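Local coordinates for protein Aar187cp (Eremothecium gossypii, PDB 3ZIL) that probably regulates the establishment of sister-chromatid cohesion by acting on cohesin, here as the C-terminal, all-helical Wap1 domain of the Wpl1 protein, at residues T83-C88 with L133-L138; R140-K143 with E149-L152; L48-N53 with A91-L96; T76-K81 with I112-T117. One frame throughout, in Å; residues are numbered along the deposited sequence.

Contact 1. Residues T83-C88 with L133-L138; sequences TSLLQC and LNYQDL
Leu86 and Leu138 carry the closest approach between residues 83-88 and 133-138. Start at CB of Leu86: it leaves its helix beside the line to the other one rather than along it, and meets nothing of residues 133-138. At CG the chain swings across, because chi1 of -57° sets CG anti to the carbonyl carbon, and one branch then does the work. CD2 ends 3.6 Å from CD2 of Leu138, methyl against methyl; the side chain also lies on Met43 of helix 36-52. Leu138 comes to the meeting differently, with CG anti to its backbone N (chi1 -173°), which extends the chain out from its helix, and the two leucines cross obliquely.

A second, looser touch lies beside this one. Leu85 CD2 faces the hydroxyl of Tyr135, with OH 4.3 Å away. Phe121, in the loop after helix 108-116, packs against both Leu85 and Tyr135, joining the two helices. The nearest CA atoms, those of Leu86 and Leu138, are 9.4 Å apart, a spacing bridged by leucine tips. This is plain packing of helices 81-93 and 129-141 of the all-helical Wap1 domain, with helix 108-116 between in sequence.

All four touching residues are buried and no hydrogen bond passes between the segments, so the two helices are held by dispersion and the exclusion of water, an adhesion that depends on shape more than on direction.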
loop_
_atom_site.group_PDB
_atom_site.type_symbol
_atom_site.label_atom_id
_atom_site.label_comp_id
_atom_site.label_asym_id
_atom_site.label_seq_id
_atom_site.Cartn_x
_atom_site.Cartn_y
_atom_site.Cartn_z
ATOM N N THR A 83 9.683 -18.343 17.107
ATOM C CA THR A 83 11.047 -17.948 16.806
ATOM C C THR A 83 11.023 -16.734 15.869
ATOM O O THR A 83 11.778 -15.779 16.058
ATOM C CB THR A 83 11.790 -19.135 16.210
ATOM O OG1 THR A 83 11.918 -20.130 17.240
ATOM C CG2 THR A 83 13.168 -18.780 15.737
ATOM N N SER A 84 10.152 -16.801 14.872
ATOM C CA SER A 84 9.990 -15.707 13.856
ATOM C C SER A 84 9.577 -14.347 14.466
ATOM O O SER A 84 10.090 -13.272 14.094
ATOM C CB SER A 84 8.960 -16.235 12.854
ATOM O OG SER A 84 9.613 -17.155 12.014
ATOM N N LEU A 85 8.661 -14.418 15.433
ATOM C CA LEU A 85 8.309 -13.289 16.250
ATOM C C LEU A 85 9.475 -12.667 17.031
ATOM O O LEU A 85 9.659 -11.443 17.027
ATOM C CB LEU A 85 7.198 -13.645 17.206
ATOM C CG LEU A 85 6.602 -12.360 17.854
ATOM C CD1 LEU A 85 5.947 -11.416 16.826
ATOM C CD2 LEU A 85 5.609 -12.716 18.977
ATOM N N LEU A 86 10.238 -13.510 17.738
ATOM C CA LEU A 86 11.420 -13.070 18.426
ATOM C C LEU A 86 12.400 -12.421 17.446
ATOM O O LEU A 86 13.052 -11.454 17.795
ATOM C CB LEU A 86 12.097 -14.294 19.098
ATOM C CG LEU A 86 11.237 -15.094 20.068
ATOM C CD1 LEU A 86 11.938 -16.342 20.689
ATOM C CD2 LEU A 86 10.656 -14.171 21.133
ATOM N N GLN A 87 12.545 -13.001 16.238
ATOM C CA GLN A 87 13.497 -12.505 15.291
ATOM C C GLN A 87 13.017 -11.164 14.784
ATOM O O GLN A 87 13.872 -10.327 14.516
ATOM C CB GLN A 87 13.697 -13.449 14.073
ATOM C CG GLN A 87 14.453 -14.721 14.495
ATOM C CD GLN A 87 14.431 -15.787 13.432
ATOM O OE1 GLN A 87 13.366 -16.224 13.001
ATOM N NE2 GLN A 87 15.617 -16.301 13.083
ATOM N N CYS A 88 11.712 -10.995 14.586
ATOM C CA CYS A 88 11.210 -9.639 14.166
ATOM C C CYS A 88 11.514 -8.555 15.281
ATOM O O CYS A 88 11.901 -7.457 14.951
ATOM C CB CYS A 88 9.718 -9.663 13.939
ATOM S SG CYS A 88 9.115 -10.621 12.543
ATOM N N LEU A 133 5.780 -18.397 31.176
ATOM C CA LEU A 133 5.734 -17.098 31.886
ATOM C C LEU A 133 6.597 -16.059 31.207
ATOM O O LEU A 133 6.201 -14.893 31.109
ATOM C CB LEU A 133 6.233 -17.213 33.306
ATOM C CG LEU A 133 5.333 -17.089 34.524
ATOM C CD1 LEU A 133 3.870 -17.453 34.287
ATOM C CD2 LEU A 133 5.998 -17.941 35.599
ATOM N N ASN A 134 7.812 -16.437 30.808
ATOM C CA ASN A 134 8.735 -15.482 30.143
ATOM C C ASN A 134 8.176 -14.958 28.834
ATOM O O ASN A 134 8.345 -13.780 28.474
ATOM C CB ASN A 134 10.136 -16.102 29.894
ATOM C CG ASN A 134 11.045 -16.021 31.126
ATOM O OD1 ASN A 134 10.748 -15.338 32.114
ATOM N ND2 ASN A 134 12.158 -16.695 31.057
ATOM N N TYR A 135 7.495 -15.853 28.139
ATOM C CA TYR A 135 6.872 -15.530 26.842
ATOM C C TYR A 135 5.712 -14.546 26.971
ATOM O O TYR A 135 5.714 -13.533 26.293
ATOM C CB TYR A 135 6.387 -16.799 26.199
ATOM C CG TYR A 135 5.711 -16.581 24.887
ATOM C CD1 TYR A 135 6.438 -16.062 23.793
ATOM C CD2 TYR A 135 4.365 -16.962 24.694
ATOM C CE1 TYR A 135 5.828 -15.929 22.528
ATOM C CE2 TYR A 135 3.737 -16.789 23.447
ATOM C CZ TYR A 135 4.480 -16.259 22.361
ATOM O OH TYR A 135 3.874 -16.081 21.104
ATOM N N GLN A 136 4.742 -14.855 27.855
ATOM C CA GLN A 136 3.691 -13.875 28.266
ATOM C C GLN A 136 4.248 -12.524 28.652
ATOM O O GLN A 136 3.748 -11.469 28.257
ATOM C CB GLN A 136 2.813 -14.381 29.445
ATOM C CG GLN A 136 2.122 -15.760 29.320
ATOM C CD GLN A 136 1.801 -16.263 27.889
ATOM O OE1 GLN A 136 1.210 -15.531 27.043
ATOM N NE2 GLN A 136 2.189 -17.557 27.610
ATOM N N ASP A 137 5.277 -12.539 29.460
ATOM C CA ASP A 137 5.868 -11.292 29.911
ATOM C C ASP A 137 6.413 -10.475 28.690
ATOM O O ASP A 137 6.121 -9.250 28.514
ATOM C CB ASP A 137 6.914 -11.674 30.935
ATOM C CG ASP A 137 7.825 -10.535 31.366
ATOM O OD1 ASP A 137 7.700 -9.367 30.932
ATOM O OD2 ASP A 137 8.727 -10.848 32.177
ATOM N N LEU A 138 7.179 -11.143 27.819
ATOM C CA LEU A 138 7.607 -10.474 26.572
ATOM C C LEU A 138 6.476 -9.928 25.691
ATOM O O LEU A 138 6.551 -8.766 25.260
ATOM C CB LEU A 138 8.558 -11.361 25.752
ATOM C CG LEU A 138 9.159 -10.639 24.522
ATOM C CD1 LEU A 138 10.195 -9.550 24.902
ATOM C CD2 LEU A 138 9.766 -11.720 23.644
#

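Contact 2. Residues R140-K143 with E149-L152; sequences RKLK and EYAL
Tyr150 reaches out from helix 147-158 to meet both Leu142 and Lys143, the residues by which the chain leaves helix 129-141. The apolar share belongs to Leu142. Its CD2 methyl sits at the rim of the tyrosine ring, near the ring plane, 4.1 Å from CE2, and the two side chains run roughly perpendicular to each other. The leucine also packs on Leu85 and Phe89 of helix 81-93, so the ring edge and that helix close round one buried group, and Phe144 adds an edge-to-face ring contact with the tyrosine. The ring itself is carried by an unusual first torsion, chi1 -135°, well away from a staggered value.

Around these residues the chain makes a short helix-loop-helix connection: residues 142-146 join two consecutive helices of the all-helical Wap1 domain, and Tyr150 on the second helix packs back on the start of the loop.

Aliphatic carbon on oxygen is the next kind of contact. Lys143 CB lies 3.9 Å from Tyr150 OH and 4.2 Å from CZ of the same ring, an oblique approach. Beyond CB the lysine chain runs extended and then bends at chi3 (-57°), which lets its end turn to a carboxylate.

The polar partner is shared. Asp92 OD2, on helix 81-93, accepts a hydrogen bond from Tyr150 OH and forms a salt bridge with Lys143 NZ, so a single carboxylate oxygen gathers the tips of both residues.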
loop_
_atom_site.group_PDB
_atom_site.type_symbol
_atom_site.label_atom_id
_atom_site.label_comp_id
_atom_site.label_asym_id
_atom_site.label_seq_id
_atom_site.Cartn_x
_atom_site.Cartn_y
_atom_site.Cartn_z
ATOM N N ARG A 140 3.356 -9.044 26.437
ATOM C CA ARG A 140 2.886 -7.772 27.052
ATOM C C ARG A 140 3.761 -6.561 26.745
ATOM O O ARG A 140 3.276 -5.461 26.744
ATOM C CB ARG A 140 2.629 -7.900 28.595
ATOM C CG ARG A 140 1.515 -8.914 28.917
ATOM C CD ARG A 140 1.160 -9.023 30.394
ATOM N NE ARG A 140 2.275 -9.363 31.285
ATOM C CZ ARG A 140 2.521 -10.597 31.762
ATOM N NH1 ARG A 140 1.735 -11.612 31.426
ATOM N NH2 ARG A 140 3.547 -10.831 32.585
ATOM N N LYS A 141 5.036 -6.744 26.451
ATOM C CA LYS A 141 5.883 -5.605 26.104
ATOM C C LYS A 141 6.125 -5.315 24.613
ATOM O O LYS A 141 6.661 -4.277 24.292
ATOM C CB LYS A 141 7.243 -5.771 26.798
ATOM C CG LYS A 141 7.237 -5.363 28.263
ATOM C CD LYS A 141 8.249 -6.171 29.080
ATOM C CE LYS A 141 8.020 -5.896 30.574
ATOM N NZ LYS A 141 8.896 -6.802 31.333
ATOM N N LEU A 142 5.840 -6.274 23.715
ATOM C CA LEU A 142 6.245 -6.135 22.288
ATOM C C LEU A 142 5.342 -5.128 21.614
ATOM O O LEU A 142 4.173 -5.002 21.978
ATOM C CB LEU A 142 6.022 -7.462 21.579
ATOM C CG LEU A 142 7.157 -8.471 21.855
ATOM C CD1 LEU A 142 6.679 -9.807 21.363
ATOM C CD2 LEU A 142 8.489 -8.009 21.176
ATOM N N LYS A 143 5.889 -4.415 20.668
ATOM C CA LYS A 143 5.112 -3.545 19.838
ATOM C C LYS A 143 3.971 -4.300 19.105
ATOM O O LYS A 143 2.911 -3.712 18.863
ATOM C CB LYS A 143 6.062 -2.930 18.817
ATOM C CG LYS A 143 5.449 -1.804 17.975
ATOM C CD LYS A 143 6.560 -1.211 17.113
ATOM C CE LYS A 143 7.718 -0.721 17.980
ATOM N NZ LYS A 143 8.834 -0.123 17.199
ATOM N N GLU A 149 1.645 -8.822 11.589
ATOM C CA GLU A 149 1.845 -7.379 11.802
ATOM C C GLU A 149 3.317 -7.016 12.028
ATOM O O GLU A 149 3.746 -5.987 11.573
ATOM C CB GLU A 149 1.041 -6.877 13.051
ATOM C CG GLU A 149 -0.455 -7.143 12.911
ATOM C CD GLU A 149 -1.163 -6.589 14.074
ATOM O OE1 GLU A 149 -1.340 -5.394 14.136
ATOM O OE2 GLU A 149 -1.408 -7.341 14.986
ATOM N N TYR A 150 4.086 -7.810 12.817
ATOM C CA TYR A 150 5.466 -7.439 13.004
ATOM C C TYR A 150 6.271 -7.494 11.644
ATOM O O TYR A 150 7.130 -6.705 11.421
ATOM C CB TYR A 150 6.134 -8.263 14.138
ATOM C CG TYR A 150 6.973 -7.371 15.066
ATOM C CD1 TYR A 150 7.674 -6.262 14.550
ATOM C CD2 TYR A 150 7.035 -7.602 16.461
ATOM C CE1 TYR A 150 8.413 -5.409 15.371
ATOM C CE2 TYR A 150 7.787 -6.757 17.284
ATOM C CZ TYR A 150 8.465 -5.656 16.732
ATOM O OH TYR A 150 9.186 -4.811 17.505
ATOM N N ALA A 151 6.003 -8.473 10.793
ATOM C CA ALA A 151 6.752 -8.687 9.582
ATOM C C ALA A 151 6.391 -7.613 8.587
ATOM O O ALA A 151 7.310 -7.024 7.965
ATOM C CB ALA A 151 6.408 -10.046 9.016
ATOM N N LEU A 152 5.099 -7.256 8.486
ATOM C CA LEU A 152 4.706 -6.019 7.676
ATOM C C LEU A 152 5.508 -4.752 8.136
ATOM O O LEU A 152 6.071 -3.999 7.325
ATOM C CB LEU A 152 3.203 -5.716 7.858
ATOM C CG LEU A 152 2.243 -6.696 7.115
ATOM C CD1 LEU A 152 0.835 -6.509 7.656
ATOM C CD2 LEU A 152 2.233 -6.478 5.559
#

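Contact 3. Residues L48-N53 with A91-L96; sequences LDMMNN and ADKIPL
The terminal methyl of Met50 is pushed into Ile94, and here the ends of helix 36-52 and helix 81-93 are packed most tightly. CE lies 3.7 Å from Ile94 CG2 and 4.0 Å from its CD1, so both ends of the branched chain cup a single methyl. With chi1 at 50°, Ile94 CG1 takes the crowded position between backbone N and carbonyl carbon, and it too comes close to CE. The contact thus joins the C-terminal ends of two Wap1-domain helices, and helix 54-72 covers one side, Cys57 touching Met50 and Val61 touching Ile94.

The other side is looser and wetter. Lys93 gives only CG to the methionine methyl, at 4.0 Å; beyond that its chain bends at chi2 and again at chi4 and carries NZ over towards the last turn of helix 36-52. There a water bridges the gap: it accepts from Lys93 NZ at 2.9 Å and donates to Met50 O at 2.6 Å.

The methyl of Met50 serves the dry half while its own carbonyl serves the wet one. The lysine charge is probably favourable beside the C-terminal end of helix 36-52, the water linking ammonium and carbonyl by one hydrogen bond to each.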
loop_
_atom_site.group_PDB
_atom_site.type_symbol
_atom_site.label_atom_id
_atom_site.label_comp_id
_atom_site.label_asym_id
_atom_site.label_seq_id
_atom_site.Cartn_x
_atom_site.Cartn_y
_atom_site.Cartn_z
ATOM N N LEU A 48 14.105 -10.897 26.046
ATOM C CA LEU A 48 13.513 -10.396 27.314
ATOM C C LEU A 48 14.524 -9.525 28.134
ATOM O O LEU A 48 14.181 -8.447 28.610
ATOM C CB LEU A 48 12.876 -11.526 28.092
ATOM C CG LEU A 48 11.914 -11.118 29.234
ATOM C CD1 LEU A 48 10.692 -10.289 28.819
ATOM C CD2 LEU A 48 11.432 -12.396 29.876
ATOM N N ASP A 49 15.789 -9.939 28.188
ATOM C CA ASP A 49 16.884 -9.101 28.707
ATOM C C ASP A 49 17.006 -7.748 27.975
ATOM O O ASP A 49 17.152 -6.672 28.602
ATOM C CB ASP A 49 18.193 -9.889 28.630
ATOM C CG ASP A 49 18.196 -11.103 29.568
ATOM O OD1 ASP A 49 17.285 -11.235 30.397
ATOM O OD2 ASP A 49 19.089 -11.945 29.488
ATOM N N MET A 50 16.960 -7.791 26.654
ATOM C CA MET A 50 17.155 -6.592 25.824
ATOM C C MET A 50 15.988 -5.684 26.036
ATOM O O MET A 50 16.166 -4.501 26.214
ATOM C CB MET A 50 17.185 -6.967 24.328
ATOM C CG MET A 50 18.449 -7.703 23.944
ATOM S SD MET A 50 18.499 -8.308 22.238
ATOM C CE MET A 50 18.614 -6.692 21.512
ATOM N N MET A 51 14.787 -6.249 26.019
ATOM C CA MET A 51 13.555 -5.512 26.356
ATOM C C MET A 51 13.680 -4.884 27.745
ATOM O O MET A 51 13.282 -3.759 27.901
ATOM C CB MET A 51 12.291 -6.399 26.272
ATOM C CG MET A 51 11.013 -5.605 26.514
ATOM S SD MET A 51 10.590 -4.488 25.117
ATOM C CE MET A 51 9.703 -5.621 24.028
ATOM N N ASN A 52 14.319 -5.572 28.718
ATOM C CA ASN A 52 14.425 -5.047 30.072
ATOM C C ASN A 52 15.672 -4.152 30.342
ATOM O O ASN A 52 15.764 -3.499 31.389
ATOM C CB ASN A 52 14.358 -6.234 31.082
ATOM C CG ASN A 52 12.948 -6.867 31.177
ATOM O OD1 ASN A 52 11.945 -6.290 30.726
ATOM N ND2 ASN A 52 12.878 -8.099 31.691
ATOM N N ASN A 53 16.642 -4.125 29.420
ATOM C CA ASN A 53 17.937 -3.528 29.728
ATOM C C ASN A 53 18.534 -2.823 28.496
ATOM O O ASN A 53 19.147 -3.458 27.607
ATOM C CB ASN A 53 18.889 -4.593 30.363
ATOM C CG ASN A 53 20.262 -4.030 30.656
ATOM O OD1 ASN A 53 20.517 -2.878 30.351
ATOM N ND2 ASN A 53 21.161 -4.829 31.218
ATOM N N ALA A 91 15.269 -7.588 14.958
ATOM C CA ALA A 91 15.496 -6.687 13.818
ATOM C C ALA A 91 15.053 -5.274 14.172
ATOM O O ALA A 91 15.729 -4.297 13.845
ATOM C CB ALA A 91 14.730 -7.138 12.587
ATOM N N ASP A 92 13.889 -5.172 14.791
ATOM C CA ASP A 92 13.393 -3.875 15.255
ATOM C C ASP A 92 14.174 -3.246 16.447
ATOM O O ASP A 92 14.270 -2.050 16.508
ATOM C CB ASP A 92 11.925 -4.002 15.577
ATOM C CG ASP A 92 11.215 -2.663 15.807
ATOM O OD1 ASP A 92 11.570 -1.665 15.125
ATOM O OD2 ASP A 92 10.236 -2.673 16.662
ATOM N N LYS A 93 14.736 -4.036 17.355
ATOM C CA LYS A 93 15.320 -3.508 18.589
ATOM C C LYS A 93 16.756 -3.092 18.307
ATOM O O LYS A 93 17.200 -2.105 18.867
ATOM C CB LYS A 93 15.328 -4.595 19.682
ATOM C CG LYS A 93 15.632 -4.068 21.075
ATOM C CD LYS A 93 14.719 -2.918 21.501
ATOM C CE LYS A 93 15.425 -2.138 22.597
ATOM N NZ LYS A 93 14.387 -1.659 23.533
ATOM N N ILE A 94 17.461 -3.793 17.401
ATOM C CA ILE A 94 18.879 -3.471 17.110
ATOM C C ILE A 94 19.068 -3.655 15.652
ATOM O O ILE A 94 19.745 -4.625 15.198
ATOM C CB ILE A 94 19.879 -4.396 17.866
ATOM C CG1 ILE A 94 19.473 -5.889 17.660
ATOM C CG2 ILE A 94 19.966 -3.971 19.364
ATOM C CD1 ILE A 94 20.563 -6.920 18.073
ATOM N N PRO A 95 18.447 -2.757 14.886
ATOM C CA PRO A 95 18.492 -2.829 13.443
ATOM C C PRO A 95 19.926 -2.568 12.948
ATOM O O PRO A 95 20.656 -1.749 13.538
ATOM C CB PRO A 95 17.556 -1.646 13.015
ATOM C CG PRO A 95 17.583 -0.694 14.191
ATOM C CD PRO A 95 17.560 -1.670 15.361
ATOM N N LEU A 96 20.349 -3.244 11.885
ATOM C CA LEU A 96 21.615 -2.875 11.214
ATOM C C LEU A 96 21.392 -1.590 10.410
ATOM O O LEU A 96 20.230 -1.193 10.195
ATOM C CB LEU A 96 22.048 -3.972 10.216
ATOM C CG LEU A 96 22.145 -5.395 10.767
ATOM C CD1 LEU A 96 22.256 -6.374 9.611
ATOM C CD2 LEU A 96 23.362 -5.450 11.698
HETATM O O HOH W 1 15.617 -1.996 26.181
#

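Contact 4. Residues T76-K81 with I112-T117; sequences TDPKQK and ILPLAT
Pro78 lies against Pro114 and Leu115, bringing the loop before helix 81-93 onto helix 108-116. The proline rings meet by their CB atoms, 3.8 Å apart, and Pro78 CB also lies 4.0 Å from Leu115 CD2. Leu115 has CG anti to its carbonyl carbon (chi1 -73°), which brings CD2 against both Pro78 and the end of Lys81.

The loop is shaped for this. Residues 77-80 form a type I turn, and Asp77 OD1 accepts from Lys79 N at 2.8 Å, from above the carboxylate plane, making an Asx turn round the proline. Pro114, lacking an N-H, sits where helix 108-116 is kinked.

Lys81 does the polar work. Its chain folds at chi2 (-76°) and runs antiparallel alongside Leu115, leaving NZ 3.6 Å from CD2. That bend returns NZ to its own loop, where it donates to Pro78 O at 3.0 Å, and a water accepts from NZ and donates to Leu115 O. Asp118 adds a salt bridge. A methionine in its place would probably leave Asp118 without its mate and Pro78 O and the bridging water without their donor.

The contact therefore pairs a greasy proline-leucine face with one ammonium group that ties loop carbonyl and carboxylate directly, and the helix carbonyl through a water, the charge probably steadied by the oxygens round it.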
loop_
_atom_site.group_PDB
_atom_site.type_symbol
_atom_site.label_atom_id
_atom_site.label_comp_id
_atom_site.label_asym_id
_atom_site.label_seq_id
_atom_site.Cartn_x
_atom_site.Cartn_y
_atom_site.Cartn_z
ATOM N N THR A 76 16.115 -19.144 9.522
ATOM C CA THR A 76 14.818 -18.438 9.529
ATOM C C THR A 76 13.865 -19.460 8.906
ATOM O O THR A 76 14.240 -20.212 8.004
ATOM C CB THR A 76 14.861 -17.173 8.685
ATOM O OG1 THR A 76 15.409 -17.514 7.427
ATOM C CG2 THR A 76 15.805 -16.099 9.247
ATOM N N ASP A 77 12.667 -19.554 9.436
ATOM C CA ASP A 77 11.663 -20.428 8.874
ATOM C C ASP A 77 10.320 -19.803 9.239
ATOM O O ASP A 77 10.029 -19.681 10.417
ATOM C CB ASP A 77 11.801 -21.834 9.520
ATOM C CG ASP A 77 10.765 -22.827 9.010
ATOM O OD1 ASP A 77 9.757 -22.443 8.383
ATOM O OD2 ASP A 77 10.947 -24.008 9.287
ATOM N N PRO A 78 9.524 -19.363 8.227
ATOM C CA PRO A 78 8.232 -18.760 8.538
ATOM C C PRO A 78 7.225 -19.710 9.201
ATOM O O PRO A 78 6.259 -19.242 9.798
ATOM C CB PRO A 78 7.734 -18.260 7.186
ATOM C CG PRO A 78 8.331 -19.172 6.207
ATOM C CD PRO A 78 9.680 -19.586 6.766
ATOM N N LYS A 79 7.485 -21.017 9.168
ATOM C CA LYS A 79 6.622 -21.977 9.869
ATOM C C LYS A 79 6.889 -22.009 11.372
ATOM O O LYS A 79 6.064 -22.494 12.115
ATOM C CB LYS A 79 6.748 -23.396 9.285
ATOM C CG LYS A 79 6.065 -23.563 7.928
ATOM C CD LYS A 79 6.657 -24.787 7.228
ATOM C CE LYS A 79 6.008 -25.022 5.883
ATOM N NZ LYS A 79 6.888 -25.915 5.052
ATOM N N GLN A 80 8.023 -21.478 11.825
ATOM C CA GLN A 80 8.285 -21.496 13.278
ATOM C C GLN A 80 7.868 -20.164 13.783
ATOM O O GLN A 80 8.637 -19.211 13.731
ATOM C CB GLN A 80 9.751 -21.822 13.585
ATOM C CG GLN A 80 10.072 -23.256 13.122
ATOM C CD GLN A 80 11.543 -23.604 13.024
ATOM O OE1 GLN A 80 12.440 -22.836 13.388
ATOM N NE2 GLN A 80 11.801 -24.785 12.524
ATOM N N LYS A 81 6.636 -20.090 14.267
ATOM C CA LYS A 81 6.044 -18.757 14.491
ATOM C C LYS A 81 6.648 -18.018 15.679
ATOM O O LYS A 81 6.825 -16.803 15.605
ATOM C CB LYS A 81 4.546 -18.825 14.631
ATOM C CG LYS A 81 3.800 -19.347 13.414
ATOM C CD LYS A 81 3.782 -18.210 12.380
ATOM C CE LYS A 81 3.086 -18.648 11.122
ATOM N NZ LYS A 81 3.654 -17.823 10.048
ATOM N N ILE A 112 10.111 -13.064 5.111
ATOM C CA ILE A 112 9.354 -11.881 5.488
ATOM C C ILE A 112 7.970 -11.900 4.804
ATOM O O ILE A 112 6.982 -11.695 5.483
ATOM C CB ILE A 112 10.119 -10.597 5.128
ATOM C CG1 ILE A 112 11.318 -10.385 6.071
ATOM C CG2 ILE A 112 9.225 -9.357 5.122
ATOM C CD1 ILE A 112 10.998 -10.060 7.548
ATOM N N LEU A 113 7.910 -12.079 3.476
ATOM C CA LEU A 113 6.606 -12.036 2.746
ATOM C C LEU A 113 5.660 -13.109 3.275
ATOM O O LEU A 113 4.531 -12.811 3.631
ATOM C CB LEU A 113 6.786 -12.119 1.190
ATOM C CG LEU A 113 5.571 -12.480 0.294
ATOM C CD1 LEU A 113 4.392 -11.520 0.517
ATOM C CD2 LEU A 113 5.916 -12.562 -1.203
ATOM N N PRO A 114 6.152 -14.359 3.431
ATOM C CA PRO A 114 5.268 -15.359 4.057
ATOM C C PRO A 114 4.767 -14.988 5.402
ATOM O O PRO A 114 3.556 -15.180 5.698
ATOM C CB PRO A 114 6.185 -16.606 4.187
ATOM C CG PRO A 114 7.006 -16.522 2.980
ATOM C CD PRO A 114 7.351 -15.016 2.874
ATOM N N LEU A 115 5.653 -14.544 6.289
ATOM C CA LEU A 115 5.179 -14.123 7.576
ATOM C C LEU A 115 4.182 -12.959 7.439
ATOM O O LEU A 115 3.112 -12.934 8.126
ATOM C CB LEU A 115 6.326 -13.637 8.425
ATOM C CG LEU A 115 7.331 -14.624 9.031
ATOM C CD1 LEU A 115 8.372 -13.769 9.787
ATOM C CD2 LEU A 115 6.494 -15.553 9.858
ATOM N N ALA A 116 4.507 -11.985 6.607
ATOM C CA ALA A 116 3.588 -10.779 6.459
ATOM C C ALA A 116 2.129 -11.067 6.090
ATOM O O ALA A 116 1.221 -10.228 6.372
ATOM C CB ALA A 116 4.151 -9.791 5.466
ATOM N N THR A 117 1.928 -12.194 5.394
ATOM C CA THR A 117 0.662 -12.592 4.768
ATOM C C THR A 117 -0.000 -13.824 5.407
ATOM O O THR A 117 -0.955 -14.354 4.874
ATOM C CB THR A 117 0.837 -12.785 3.240
ATOM O OG1 THR A 117 1.911 -13.665 2.983
ATOM C CG2 THR A 117 1.165 -11.448 2.555
HETATM O O HOH W 2 2.974 -14.912 10.152
#

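All four contacts belong to the N-terminal end of the elongated Wap1 domain, on one side of the chain's centre, with contact centres 10 to 20 Å apart. Helix 81-93 is the common element: contacts 1 and 3 use it directly, and contact 4 lies on the loop leading into it and on its first residue. Helix 129-141 links contacts 1 and 2. Along the chain, contacts 1, 3 and 4 interleave, while contact 2 comes after all of them in series. Asp92 joins contacts 2 and 3; contacts 3 and 4 do not touch, about 7 Å separating their nearest atoms. Together the contacts tie helices 36-52, 81-93, 108-116, 129-141 and 147-158 to one another at this end of the domain.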